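Local coordinates for protein nucleoside permease NupG (Escherichia coli K-12, PDB 7DLA) that transports purine and pyrimidine nucleosides across the inner membrane, driven by the proton motive force, as a major facilitator superfamily symporter, at residues N114-Y119 / P180-A185; I292-L297 / V312-V317; F298-P303 / D379-W384. The protein carries 1 engineered substitution. All blocks are in the same frame, centred on the assembly; numbering follows the deposited sequence.

Contact 1 (N114-Y119 / P180-A185); sequences NTISYY and PHIPVA
The carbonyl oxygen of Ile182, a residue whose side chain meets both Ile116 and Tyr119, is hydrogen-bonded to Ser67 OG just ahead of helix 68-86. This bond fastens the 180-185 segment to the start of helix 68-86, beside which helix 92-122 packs, while the meeting of 114-119 with 180-185 itself rests on carbon contacts. Tyr119 offers its ring to the loop. Its CG lies anti to the backbone N (chi1 172°), which swings the ring off the helix toward the loop. Pro183 approaches from the opposite direction and sets its CD over one face of that ring, 3.7 Å from the Tyr119 ring centroid and 30° off the normal, a CH-pi contact. Beside the proline, CD1 of Ile182 comes to 3.4 Å from Tyr119 CD2, at an oblique angle to the ring. The Ile182 chain is folded at its second torsion (chi2 -53°), bringing that methyl close to the tyrosine as the two side chains slide past each other in opposite directions. Both segments belong to the cytoplasmic side of the major facilitator fold: helix 92-122 runs on beyond the fourth transmembrane span, and 180-185 opens the long loop that joins the sixth span to the seventh. Deeper in the contact, Ile116 CG1 and Ile182 CG1 stand 4.1 Å apart, with their side chains crossing at about a right angle. Replacing Tyr119 with alanine would probably leave Pro183 CD and Ile182 CD1 without the ring they pack on, opening a gap between helix and loop. Ile116 is buried, and its side chain also touches Ala68 and Tyr72 of helix 68-86 and Leu179 in the loop.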
ATOM      1  N   ASN A 114      15.368  -3.878  -0.345  1.00 61.27           N
ATOM      2  CA  ASN A 114      16.180  -2.733   0.046  1.00 61.58           C
ATOM      3  C   ASN A 114      17.472  -3.166   0.717  1.00 61.79           C
ATOM      4  O   ASN A 114      18.543  -2.660   0.382  1.00 62.76           O
ATOM      5  CB  ASN A 114      15.383  -1.788   0.942  1.00 62.27           C
ATOM      6  CG  ASN A 114      14.459  -0.893   0.146  1.00 65.38           C
ATOM      7  OD1 ASN A 114      14.476  -0.910  -1.077  1.00 66.20           O
ATOM      8  ND2 ASN A 114      13.695  -0.067   0.831  1.00 67.06           N
ATOM      9  N   THR A 115      17.401  -4.093   1.672  1.00 60.89           N
ATOM     10  CA  THR A 115      18.632  -4.651   2.225  1.00 61.07           C
ATOM     11  C   THR A 115      19.588  -5.019   1.085  1.00 61.76           C
ATOM     12  O   THR A 115      20.756  -4.583   1.049  1.00 62.43           O
ATOM     13  CB  THR A 115      18.310  -5.868   3.108  1.00 60.70           C
ATOM     14  OG1 THR A 115      17.594  -5.464   4.298  1.00 60.26           O
ATOM     15  CG2 THR A 115      19.592  -6.556   3.525  1.00 61.02           C
ATOM     16  N   ILE A 116      19.045  -5.705   0.071  1.00 62.28           N
ATOM     17  CA  ILE A 116      19.852  -6.236  -1.029  1.00 62.93           C
ATOM     18  C   ILE A 116      20.384  -5.117  -1.923  1.00 63.27           C
ATOM     19  O   ILE A 116      21.570  -5.090  -2.281  1.00 64.05           O
ATOM     20  CB  ILE A 116      19.020  -7.245  -1.833  1.00 61.41           C
ATOM     21  CG1 ILE A 116      18.988  -8.585  -1.093  1.00 62.90           C
ATOM     22  CG2 ILE A 116      19.594  -7.385  -3.216  1.00 62.66           C
ATOM     23  CD1 ILE A 116      17.873  -9.529  -1.528  1.00 62.11           C
ATOM     24  N   SER A 117      19.515  -4.186  -2.310  1.00 62.75           N
ATOM     25  CA  SER A 117      19.929  -3.117  -3.209  1.00 63.38           C
ATOM     26  C   SER A 117      20.893  -2.169  -2.512  1.00 64.32           C
ATOM     27  O   SER A 117      21.833  -1.658  -3.130  1.00 65.32           O
ATOM     28  CB  SER A 117      18.706  -2.356  -3.729  1.00 63.11           C
ATOM     29  OG  SER A 117      17.634  -3.218  -4.057  1.00 61.17           O
ATOM     30  N   TYR A 118      20.683  -1.932  -1.224  1.00 63.93           N
ATOM     31  CA  TYR A 118      21.597  -1.089  -0.483  1.00 64.92           C
ATOM     32  C   TYR A 118      22.986  -1.681  -0.527  1.00 65.72           C
ATOM     33  O   TYR A 118      23.909  -1.048  -1.034  1.00 65.87           O
ATOM     34  CB  TYR A 118      21.126  -0.935   0.954  1.00 63.37           C
ATOM     35  CG  TYR A 118      19.947  -0.034   1.052  1.00 63.53           C
ATOM     36  CD1 TYR A 118      19.205   0.293  -0.074  1.00 64.67           C
ATOM     37  CD2 TYR A 118      19.576   0.505   2.249  1.00 64.95           C
ATOM     38  CE1 TYR A 118      18.097   1.094   0.014  1.00 65.09           C
ATOM     39  CE2 TYR A 118      18.494   1.332   2.346  1.00 65.07           C
ATOM     40  CZ  TYR A 118      17.748   1.619   1.241  1.00 64.11           C
ATOM     41  OH  TYR A 118      16.680   2.475   1.374  1.00 63.21           O
ATOM     42  N   TYR A 119      23.166  -2.888  -0.011  1.00 65.70           N
ATOM     43  CA  TYR A 119      24.500  -3.532   0.028  1.00 66.78           C
ATOM     44  C   TYR A 119      25.119  -3.592  -1.361  1.00 67.97           C
ATOM     45  O   TYR A 119      26.312  -3.418  -1.487  1.00 68.14           O
ATOM     46  CB  TYR A 119      24.354  -4.962   0.535  1.00 67.51           C
ATOM     47  CG  TYR A 119      25.597  -5.812   0.466  1.00 68.87           C
ATOM     48  CD1 TYR A 119      26.540  -5.770   1.467  1.00 69.61           C
ATOM     49  CD2 TYR A 119      25.809  -6.693  -0.570  1.00 69.96           C
ATOM     50  CE1 TYR A 119      27.674  -6.554   1.423  1.00 70.41           C
ATOM     51  CE2 TYR A 119      26.931  -7.495  -0.626  1.00 71.11           C
ATOM     52  CZ  TYR A 119      27.872  -7.420   0.374  1.00 71.17           C
ATOM     53  OH  TYR A 119      28.999  -8.186   0.346  1.00 71.88           O
ATOM     54  N   PRO A 180      24.200 -11.891  -6.331  1.00 66.10           N
ATOM     55  CA  PRO A 180      25.439 -12.260  -5.670  1.00 68.51           C
ATOM     56  C   PRO A 180      25.194 -12.449  -4.193  1.00 71.60           C
ATOM     57  O   PRO A 180      24.179 -12.017  -3.624  1.00 70.23           O
ATOM     58  CB  PRO A 180      26.360 -11.076  -5.945  1.00 68.36           C
ATOM     59  CG  PRO A 180      25.633 -10.321  -6.999  1.00 67.06           C
ATOM     60  CD  PRO A 180      24.227 -10.483  -6.700  1.00 65.86           C
ATOM     61  N   HIS A 181      26.140 -13.154  -3.587  1.00 74.90           N
ATOM     62  CA  HIS A 181      25.960 -13.551  -2.208  1.00 82.72           C
ATOM     63  C   HIS A 181      25.859 -12.297  -1.356  1.00 79.36           C
ATOM     64  O   HIS A 181      26.815 -11.516  -1.256  1.00 77.66           O
ATOM     65  CB  HIS A 181      27.105 -14.437  -1.747  1.00 96.16           C
ATOM     66  CG  HIS A 181      27.012 -14.819  -0.304  1.00 96.06           C
ATOM     67  ND1 HIS A 181      28.030 -14.603   0.597  1.00 93.97           N
ATOM     68  CD2 HIS A 181      26.013 -15.412   0.393  1.00 89.41           C
ATOM     69  CE1 HIS A 181      27.668 -15.060   1.783  1.00 93.03           C
ATOM     70  NE2 HIS A 181      26.448 -15.555   1.688  1.00 97.58           N
ATOM     71  N   ILE A 182      24.671 -12.071  -0.820  1.00 79.05           N
ATOM     72  CA  ILE A 182      24.429 -10.966   0.110  1.00 76.79           C
ATOM     73  C   ILE A 182      24.685 -11.509   1.517  1.00 77.66           C
ATOM     74  O   ILE A 182      23.886 -12.322   2.006  1.00 76.11           O
ATOM     75  CB  ILE A 182      23.013 -10.411  -0.043  1.00 77.26           C
ATOM     76  CG1 ILE A 182      22.797 -10.035  -1.517  1.00 77.06           C
ATOM     77  CG2 ILE A 182      22.810  -9.232   0.886  1.00 72.78           C
ATOM     78  CD1 ILE A 182      23.863  -9.117  -2.063  1.00 71.94           C
ATOM     79  N   PRO A 183      25.783 -11.124   2.174  1.00 78.09           N
ATOM     80  CA  PRO A 183      26.122 -11.776   3.437  1.00 78.54           C
ATOM     81  C   PRO A 183      25.058 -11.481   4.471  1.00 76.94           C
ATOM     82  O   PRO A 183      24.236 -10.573   4.322  1.00 76.16           O
ATOM     83  CB  PRO A 183      27.452 -11.128   3.808  1.00 78.37           C
ATOM     84  CG  PRO A 183      27.280  -9.792   3.312  1.00 75.06           C
ATOM     85  CD  PRO A 183      26.681  -9.975   1.953  1.00 75.04           C
ATOM     86  N   VAL A 184      25.039 -12.310   5.507  1.00 77.48           N
ATOM     87  CA  VAL A 184      24.244 -11.976   6.677  1.00 77.77           C
ATOM     88  C   VAL A 184      24.897 -10.768   7.349  1.00 77.65           C
ATOM     89  O   VAL A 184      26.072 -10.812   7.743  1.00 76.75           O
ATOM     90  CB  VAL A 184      24.093 -13.208   7.591  1.00 78.45           C
ATOM     91  CG1 VAL A 184      25.446 -13.786   7.999  1.00 83.64           C
ATOM     92  CG2 VAL A 184      23.221 -12.895   8.778  1.00 80.71           C
ATOM     93  N   ALA A 185      24.151  -9.653   7.405  1.00 76.74           N
ATOM     94  CA  ALA A 185      24.744  -8.367   7.755  1.00 77.18           C
ATOM     95  C   ALA A 185      25.315  -8.381   9.166  1.00 77.42           C
ATOM     96  O   ALA A 185      26.388  -7.810   9.418  1.00 77.65           O
ATOM     97  CB  ALA A 185      23.703  -7.258   7.606  1.00 86.16           C
TER

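Contact 2 (I292-L297 / V312-V317); sequences ILRFAL and VLSMIV
The guanidinium of Arg294 meets helix 305-335 with its edge: Ser314 CA and Met315 N lie at that edge in the plane of the group, while Ser314 OG sits 20° out of the plane. The C-terminal part of helix 253-299, the ninth transmembrane span of the major facilitator fold, pairs antiparallel here with the tenth span in helix 305-335, with local axes 8.4 Å apart at closest approach and 157° between their directions. Ser314 OG is the polar link between them. It receives a hydrogen bond from Arg294 NH1, whose modelled length of 2.5 Å is uncertain at this resolution, and gives one to Arg294 O at 3.1 Å from above the carbonyl plane. The serine hydroxyl therefore ties together the backbone and the side-chain end of a single arginine. The bend at chi2 (-68°) turns the arginine chain across to this partner. Its charge is buried but well supplied with polar company, because NH2 also bonds to Thr227 OG1 and Ser260 OG, which should hold the guanidinium against rotation. Met315 adds an apolar neighbour, its CE methyl 3.6 Å from Arg294 NH1.

Toward the surface, apolar side chains take over. Leu297 points at the opposing helix and lays its CB 3.6 Å from Ser314 CB. One turn earlier on helix 253-299, Leu293 CB packs on Val317 CG1 at 4.1 Å. The Leu297 CD1 methyl lies 3.5 Å from Leu313 CB.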
ATOM      1  N   ILE A 292     -10.341  14.461   2.511  1.00 56.07           N
ATOM      2  CA  ILE A 292     -11.710  14.955   2.377  1.00 55.34           C
ATOM      3  C   ILE A 292     -12.020  15.176   0.911  1.00 55.14           C
ATOM      4  O   ILE A 292     -12.977  14.608   0.364  1.00 53.89           O
ATOM      5  CB  ILE A 292     -11.904  16.266   3.158  1.00 54.98           C
ATOM      6  CG1 ILE A 292     -11.571  16.088   4.634  1.00 55.00           C
ATOM      7  CG2 ILE A 292     -13.338  16.789   2.958  1.00 53.79           C
ATOM      8  CD1 ILE A 292     -11.650  17.376   5.407  1.00 54.72           C
ATOM      9  N   LEU A 293     -11.207  16.035   0.277  1.00 54.22           N
ATOM     10  CA  LEU A 293     -11.422  16.364  -1.132  1.00 54.16           C
ATOM     11  C   LEU A 293     -11.479  15.117  -2.010  1.00 54.89           C
ATOM     12  O   LEU A 293     -12.318  15.014  -2.916  1.00 54.60           O
ATOM     13  CB  LEU A 293     -10.320  17.272  -1.625  1.00 53.56           C
ATOM     14  CG  LEU A 293     -10.455  18.763  -1.493  1.00 53.01           C
ATOM     15  CD1 LEU A 293      -9.047  19.288  -1.408  1.00 53.78           C
ATOM     16  CD2 LEU A 293     -11.121  19.291  -2.739  1.00 52.87           C
ATOM     17  N   ARG A 294     -10.587  14.165  -1.756  1.00 55.01           N
ATOM     18  CA  ARG A 294     -10.536  12.935  -2.532  1.00 54.92           C
ATOM     19  C   ARG A 294     -11.884  12.221  -2.475  1.00 55.05           C
ATOM     20  O   ARG A 294     -12.552  12.033  -3.507  1.00 55.65           O
ATOM     21  CB  ARG A 294      -9.402  12.062  -1.978  1.00 55.44           C
ATOM     22  CG  ARG A 294      -8.752  11.007  -2.877  1.00 56.12           C
ATOM     23  CD  ARG A 294      -9.671   9.849  -3.232  1.00 59.75           C
ATOM     24  NE  ARG A 294      -8.943   8.736  -3.853  1.00 60.39           N
ATOM     25  CZ  ARG A 294      -8.490   8.675  -5.101  1.00 57.18           C
ATOM     26  NH1 ARG A 294      -8.678   9.684  -5.948  1.00 55.76           N
ATOM     27  NH2 ARG A 294      -7.838   7.582  -5.488  1.00 57.15           N
ATOM     28  N   PHE A 295     -12.321  11.861  -1.259  1.00 54.93           N
ATOM     29  CA  PHE A 295     -13.584  11.132  -1.117  1.00 54.95           C
ATOM     30  C   PHE A 295     -14.777  11.965  -1.599  1.00 54.74           C
ATOM     31  O   PHE A 295     -15.726  11.421  -2.174  1.00 56.29           O
ATOM     32  CB  PHE A 295     -13.794  10.713   0.332  1.00 55.66           C
ATOM     33  CG  PHE A 295     -12.773   9.727   0.847  1.00 56.27           C
ATOM     34  CD1 PHE A 295     -12.600   8.495   0.247  1.00 56.41           C
ATOM     35  CD2 PHE A 295     -12.017  10.026   1.984  1.00 58.37           C
ATOM     36  CE1 PHE A 295     -11.675   7.582   0.741  1.00 57.40           C
ATOM     37  CE2 PHE A 295     -11.093   9.120   2.482  1.00 58.20           C
ATOM     38  CZ  PHE A 295     -10.921   7.894   1.849  1.00 59.09           C
ATOM     39  N   ALA A 296     -14.750  13.285  -1.379  1.00 55.42           N
ATOM     40  CA  ALA A 296     -15.818  14.150  -1.875  1.00 54.94           C
ATOM     41  C   ALA A 296     -15.910  14.113  -3.397  1.00 55.59           C
ATOM     42  O   ALA A 296     -17.012  14.079  -3.958  1.00 55.60           O
ATOM     43  CB  ALA A 296     -15.592  15.579  -1.398  1.00 55.12           C
ATOM     44  N   LEU A 297     -14.762  14.116  -4.080  1.00 54.89           N
ATOM     45  CA  LEU A 297     -14.767  14.105  -5.539  1.00 55.72           C
ATOM     46  C   LEU A 297     -15.194  12.741  -6.115  1.00 56.09           C
ATOM     47  O   LEU A 297     -15.806  12.677  -7.196  1.00 55.96           O
ATOM     48  CB  LEU A 297     -13.388  14.533  -6.041  1.00 54.41           C
ATOM     49  CG  LEU A 297     -13.072  16.022  -5.948  1.00 53.59           C
ATOM     50  CD1 LEU A 297     -11.677  16.264  -6.377  1.00 54.06           C
ATOM     51  CD2 LEU A 297     -13.987  16.845  -6.823  1.00 54.40           C
ATOM     52  N   VAL A 312     -10.904  12.772 -12.072  1.00 55.12           N
ATOM     53  CA  VAL A 312      -9.474  12.948 -12.336  1.00 54.80           C
ATOM     54  C   VAL A 312      -8.841  13.861 -11.289  1.00 54.35           C
ATOM     55  O   VAL A 312      -7.716  13.617 -10.818  1.00 53.27           O
ATOM     56  CB  VAL A 312      -9.275  13.493 -13.764  1.00 54.38           C
ATOM     57  CG1 VAL A 312      -7.922  14.182 -13.912  1.00 52.71           C
ATOM     58  CG2 VAL A 312      -9.436  12.376 -14.770  1.00 54.71           C
ATOM     59  N   LEU A 313      -9.546  14.948 -10.946  1.00 54.01           N
ATOM     60  CA  LEU A 313      -9.177  15.796  -9.819  1.00 53.42           C
ATOM     61  C   LEU A 313      -8.925  14.984  -8.568  1.00 53.96           C
ATOM     62  O   LEU A 313      -7.918  15.185  -7.879  1.00 53.22           O
ATOM     63  CB  LEU A 313     -10.271  16.824  -9.584  1.00 53.68           C
ATOM     64  CG  LEU A 313     -10.057  18.233 -10.114  1.00 53.35           C
ATOM     65  CD1 LEU A 313      -9.664  18.269 -11.559  1.00 53.01           C
ATOM     66  CD2 LEU A 313     -11.394  18.902  -9.954  1.00 52.97           C
ATOM     67  N   SER A 314      -9.835  14.069  -8.255  1.00 52.63           N
ATOM     68  CA  SER A 314      -9.625  13.204  -7.105  1.00 53.82           C
ATOM     69  C   SER A 314      -8.324  12.428  -7.222  1.00 54.05           C
ATOM     70  O   SER A 314      -7.541  12.375  -6.270  1.00 55.16           O
ATOM     71  CB  SER A 314     -10.784  12.230  -6.933  1.00 54.48           C
ATOM     72  OG  SER A 314     -10.527  11.379  -5.827  1.00 55.01           O
ATOM     73  N   MET A 315      -8.110  11.759  -8.356  1.00 54.43           N
ATOM     74  CA  MET A 315      -6.816  11.098  -8.568  1.00 54.86           C
ATOM     75  C   MET A 315      -5.622  11.956  -8.178  1.00 54.09           C
ATOM     76  O   MET A 315      -4.776  11.531  -7.383  1.00 53.85           O
ATOM     77  CB  MET A 315      -6.673  10.644 -10.015  1.00 54.20           C
ATOM     78  CG  MET A 315      -7.409   9.428 -10.352  1.00 54.86           C
ATOM     79  SD  MET A 315      -9.127   9.267  -9.935  1.00 60.67           S
ATOM     80  CE  MET A 315      -8.994   7.777  -8.956  1.00 56.91           C
ATOM     81  N   ILE A 316      -5.541  13.160  -8.749  1.00 53.77           N
ATOM     82  CA  ILE A 316      -4.431  14.067  -8.444  1.00 54.36           C
ATOM     83  C   ILE A 316      -4.334  14.298  -6.934  1.00 54.42           C
ATOM     84  O   ILE A 316      -3.256  14.199  -6.332  1.00 53.89           O
ATOM     85  CB  ILE A 316      -4.615  15.405  -9.179  1.00 54.12           C
ATOM     86  CG1 ILE A 316      -4.613  15.218 -10.703  1.00 52.44           C
ATOM     87  CG2 ILE A 316      -3.519  16.382  -8.721  1.00 53.71           C
ATOM     88  CD1 ILE A 316      -3.375  14.626 -11.193  1.00 51.90           C
ATOM     89  N   VAL A 317      -5.472  14.612  -6.304  1.00 53.94           N
ATOM     90  CA  VAL A 317      -5.474  14.884  -4.870  1.00 54.48           C
ATOM     91  C   VAL A 317      -4.982  13.686  -4.080  1.00 56.03           C
ATOM     92  O   VAL A 317      -4.400  13.837  -2.988  1.00 57.53           O
ATOM     93  CB  VAL A 317      -6.867  15.340  -4.392  1.00 53.75           C
ATOM     94  CG1 VAL A 317      -6.744  16.007  -3.060  1.00 54.28           C
ATOM     95  CG2 VAL A 317      -7.408  16.381  -5.312  1.00 53.08           C
TER

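Contact 3 (F298-P303 / D379-W384); sequences FAYGDP and DWQTVW
At the periplasmic ends of the ninth and twelfth transmembrane spans, the last turn of helix 253-299 packs against the first turns of helix 380-402 through Phe298, Ala299, Gln381 and Trp384. The heart of it is a T-shaped aromatic pair. Phe298 directs its edge at the face of the Trp384 indole, with its centroid 5.0 Å from that of the six-membered ring and the planes at 79°. The leading atom of this edge, Phe298 CD2, lies 3.4 Å from Trp384 CE2. On the same tryptophan, Phe298 CB sits over the five-membered ring, 3.7 Å from its centroid and only 10° off the normal, so one phenylalanine lies over both rings of the indole. The other face of Trp384 is taken by Trp380, through CE3. In the major facilitator fold these two spans lie side by side within the C-terminal half, and helix 226-236 of the seventh span closes the cluster: Phe234 meets both tryptophans edge-to-face and also touches the Phe298 ring. Next to the aromatic group, Ala299 CB fits against Trp384 CB at 3.7 Å.

Farther toward the surface the contact turns polar. Gln381 reaches out with CG anti to the backbone N (chi1 -151°) and an extended chain beyond, and its NE2 gives Ala299 O a hydrogen bond of 3.3 Å; the position of that oxygen is less sure. The chain leaves helical geometry at Tyr300, just after Ala299. Asp379 occupies the N-cap position of helix 380-402, and its OD2 accepts a 2.9 Å hydrogen bond from Thr382 OG1, which approaches from above the carboxylate plane.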
ATOM      1  N   PHE A 298     -14.864  11.651  -5.411  1.00 55.93           N
ATOM      2  CA  PHE A 298     -15.397  10.327  -5.738  1.00 56.20           C
ATOM      3  C   PHE A 298     -16.911  10.272  -5.591  1.00 56.70           C
ATOM      4  O   PHE A 298     -17.594   9.624  -6.393  1.00 56.44           O
ATOM      5  CB  PHE A 298     -14.740   9.296  -4.829  1.00 56.14           C
ATOM      6  CG  PHE A 298     -13.652   8.517  -5.475  1.00 56.75           C
ATOM      7  CD1 PHE A 298     -12.716   9.139  -6.274  1.00 56.65           C
ATOM      8  CD2 PHE A 298     -13.466   7.179  -5.140  1.00 56.89           C
ATOM      9  CE1 PHE A 298     -11.690   8.413  -6.829  1.00 56.38           C
ATOM     10  CE2 PHE A 298     -12.433   6.453  -5.668  1.00 56.51           C
ATOM     11  CZ  PHE A 298     -11.544   7.066  -6.515  1.00 56.52           C
ATOM     12  N   ALA A 299     -17.444  10.922  -4.546  1.00 56.71           N
ATOM     13  CA  ALA A 299     -18.879  10.939  -4.282  1.00 56.57           C
ATOM     14  C   ALA A 299     -19.687  11.589  -5.401  1.00 57.03           C
ATOM     15  O   ALA A 299     -20.819  11.176  -5.658  1.00 56.89           O
ATOM     16  CB  ALA A 299     -19.151  11.653  -2.970  1.00 56.33           C
ATOM     17  N   TYR A 300     -19.138  12.575  -6.090  1.00 57.48           N
ATOM     18  CA  TYR A 300     -19.834  13.179  -7.212  1.00 58.39           C
ATOM     19  C   TYR A 300     -19.235  12.814  -8.555  1.00 58.79           C
ATOM     20  O   TYR A 300     -19.646  13.377  -9.575  1.00 59.94           O
ATOM     21  CB  TYR A 300     -19.881  14.691  -7.037  1.00 57.96           C
ATOM     22  CG  TYR A 300     -20.625  15.042  -5.798  1.00 58.03           C
ATOM     23  CD1 TYR A 300     -20.051  14.901  -4.548  1.00 59.90           C
ATOM     24  CD2 TYR A 300     -21.939  15.467  -5.876  1.00 58.12           C
ATOM     25  CE1 TYR A 300     -20.762  15.217  -3.399  1.00 60.77           C
ATOM     26  CE2 TYR A 300     -22.656  15.768  -4.752  1.00 61.34           C
ATOM     27  CZ  TYR A 300     -22.069  15.649  -3.513  1.00 62.18           C
ATOM     28  OH  TYR A 300     -22.803  15.963  -2.395  1.00 60.16           O
ATOM     29  N   GLY A 301     -18.285  11.877  -8.549  1.00 58.84           N
ATOM     30  CA  GLY A 301     -17.619  11.425  -9.784  1.00 60.17           C
ATOM     31  C   GLY A 301     -18.587  10.744 -10.734  1.00 65.17           C
ATOM     32  O   GLY A 301     -19.446   9.989 -10.253  1.00 64.88           O
ATOM     33  N   ASP A 302     -18.431  10.981 -12.040  1.00 65.79           N
ATOM     34  CA  ASP A 302     -19.335  10.393 -13.062  1.00 64.43           C
ATOM     35  C   ASP A 302     -18.557  10.102 -14.345  1.00 64.76           C
ATOM     36  O   ASP A 302     -17.571  10.813 -14.608  1.00 63.84           O
ATOM     37  CB  ASP A 302     -20.421  11.396 -13.447  1.00 65.11           C
ATOM     38  CG  ASP A 302     -21.804  11.003 -12.974  1.00 67.59           C
ATOM     39  OD1 ASP A 302     -21.950   9.875 -12.476  1.00 66.81           O
ATOM     40  OD2 ASP A 302     -22.715  11.833 -13.103  1.00 79.70           O
ATOM     41  N   PRO A 303     -18.931   9.067 -15.129  1.00 65.54           N
ATOM     42  CA  PRO A 303     -18.297   8.800 -16.420  1.00 65.75           C
ATOM     43  C   PRO A 303     -18.628   9.950 -17.385  1.00 65.74           C
ATOM     44  O   PRO A 303     -18.125   9.954 -18.485  1.00 66.15           O
ATOM     45  CB  PRO A 303     -18.943   7.487 -16.882  1.00 67.16           C
ATOM     46  CG  PRO A 303     -19.418   6.860 -15.599  1.00 66.44           C
ATOM     47  CD  PRO A 303     -19.893   8.034 -14.771  1.00 65.71           C
ATOM     48  N   ASP A 379     -24.583   1.736  -3.200  1.00 62.89           N
ATOM     49  CA  ASP A 379     -24.819   3.180  -3.279  1.00 60.98           C
ATOM     50  C   ASP A 379     -23.498   3.885  -3.010  1.00 60.11           C
ATOM     51  O   ASP A 379     -23.193   4.270  -1.883  1.00 59.33           O
ATOM     52  CB  ASP A 379     -25.879   3.637  -2.286  1.00 60.13           C
ATOM     53  CG  ASP A 379     -26.170   5.140  -2.392  1.00 58.90           C
ATOM     54  OD1 ASP A 379     -25.640   5.822  -3.300  1.00 58.78           O
ATOM     55  OD2 ASP A 379     -26.966   5.649  -1.585  1.00 57.97           O
ATOM     56  N   TRP A 380     -22.700   4.058  -4.067  1.00 61.96           N
ATOM     57  CA  TRP A 380     -21.346   4.556  -3.873  1.00 60.91           C
ATOM     58  C   TRP A 380     -21.336   5.998  -3.371  1.00 58.43           C
ATOM     59  O   TRP A 380     -20.499   6.341  -2.532  1.00 59.66           O
ATOM     60  CB  TRP A 380     -20.513   4.400  -5.154  1.00 59.28           C
ATOM     61  CG  TRP A 380     -20.060   2.997  -5.407  1.00 59.50           C
ATOM     62  CD1 TRP A 380     -20.484   2.142  -6.387  1.00 60.06           C
ATOM     63  CD2 TRP A 380     -19.117   2.271  -4.622  1.00 59.70           C
ATOM     64  NE1 TRP A 380     -19.839   0.929  -6.270  1.00 59.99           N
ATOM     65  CE2 TRP A 380     -18.993   0.986  -5.196  1.00 59.92           C
ATOM     66  CE3 TRP A 380     -18.361   2.582  -3.490  1.00 58.78           C
ATOM     67  CZ2 TRP A 380     -18.141   0.018  -4.675  1.00 60.07           C
ATOM     68  CZ3 TRP A 380     -17.517   1.625  -2.972  1.00 59.35           C
ATOM     69  CH2 TRP A 380     -17.409   0.358  -3.565  1.00 60.03           C
ATOM     70  N   GLN A 381     -22.256   6.849  -3.851  1.00 57.77           N
ATOM     71  CA  GLN A 381     -22.265   8.243  -3.409  1.00 57.23           C
ATOM     72  C   GLN A 381     -22.271   8.323  -1.883  1.00 57.40           C
ATOM     73  O   GLN A 381     -21.376   8.930  -1.285  1.00 56.26           O
ATOM     74  CB  GLN A 381     -23.458   8.989  -4.011  1.00 56.28           C
ATOM     75  CG  GLN A 381     -23.151  10.465  -4.191  1.00 55.75           C
ATOM     76  CD  GLN A 381     -24.268  11.297  -4.770  1.00 53.59           C
ATOM     77  OE1 GLN A 381     -25.333  11.406  -4.177  1.00 50.94           O
ATOM     78  NE2 GLN A 381     -24.010  11.936  -5.918  1.00 54.66           N
ATOM     79  N   THR A 382     -23.236   7.647  -1.239  1.00 57.43           N
ATOM     80  CA  THR A 382     -23.306   7.603   0.222  1.00 57.66           C
ATOM     81  C   THR A 382     -22.061   6.981   0.855  1.00 57.05           C
ATOM     82  O   THR A 382     -21.585   7.461   1.889  1.00 57.04           O
ATOM     83  CB  THR A 382     -24.559   6.854   0.648  1.00 58.49           C
ATOM     84  OG1 THR A 382     -25.691   7.576   0.167  1.00 58.43           O
ATOM     85  CG2 THR A 382     -24.635   6.703   2.167  1.00 59.72           C
ATOM     86  N   VAL A 383     -21.546   5.890   0.289  1.00 57.36           N
ATOM     87  CA  VAL A 383     -20.312   5.301   0.807  1.00 57.39           C
ATOM     88  C   VAL A 383     -19.214   6.363   0.891  1.00 56.98           C
ATOM     89  O   VAL A 383     -18.619   6.599   1.959  1.00 55.52           O
ATOM     90  CB  VAL A 383     -19.897   4.108  -0.076  1.00 57.62           C
ATOM     91  CG1 VAL A 383     -18.643   3.456   0.426  1.00 57.46           C
ATOM     92  CG2 VAL A 383     -21.012   3.074  -0.142  1.00 59.60           C
ATOM     93  N   TRP A 384     -18.980   7.070  -0.230  1.00 56.54           N
ATOM     94  CA  TRP A 384     -17.912   8.072  -0.291  1.00 56.40           C
ATOM     95  C   TRP A 384     -18.196   9.269   0.605  1.00 55.67           C
ATOM     96  O   TRP A 384     -17.268   9.902   1.113  1.00 55.58           O
ATOM     97  CB  TRP A 384     -17.653   8.549  -1.726  1.00 55.70           C
ATOM     98  CG  TRP A 384     -17.178   7.462  -2.638  1.00 56.72           C
ATOM     99  CD1 TRP A 384     -17.681   7.146  -3.871  1.00 57.24           C
ATOM    100  CD2 TRP A 384     -16.143   6.499  -2.372  1.00 56.51           C
ATOM    101  NE1 TRP A 384     -17.011   6.068  -4.395  1.00 56.90           N
ATOM    102  CE2 TRP A 384     -16.070   5.647  -3.494  1.00 56.92           C
ATOM    103  CE3 TRP A 384     -15.267   6.283  -1.301  1.00 56.38           C
ATOM    104  CZ2 TRP A 384     -15.149   4.604  -3.579  1.00 57.85           C
ATOM    105  CZ3 TRP A 384     -14.368   5.250  -1.375  1.00 57.08           C
ATOM    106  CH2 TRP A 384     -14.307   4.423  -2.513  1.00 60.90           C
TER

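Overall arrangement
Contact 1 comes first along the chain and stands apart, where the cytoplasmic end of helix 92-122 meets the start of the loop joining the two six-span halves; its centre is 40 Å from that of contact 2 and 46 Å from that of contact 3, across the centre of the chain. Contacts 2 and 3 belong to the last six spans, with centres 11 Å apart and segments alternating in sequence. They share helix 253-299, and Phe298 joins the two sites by touching Ser314 and Met315. Contact 1 thus ties the N-terminal half to the linker, while contacts 2 and 3 pack helix 253-299 against helices 305-335 and 380-402 near the periplasmic side.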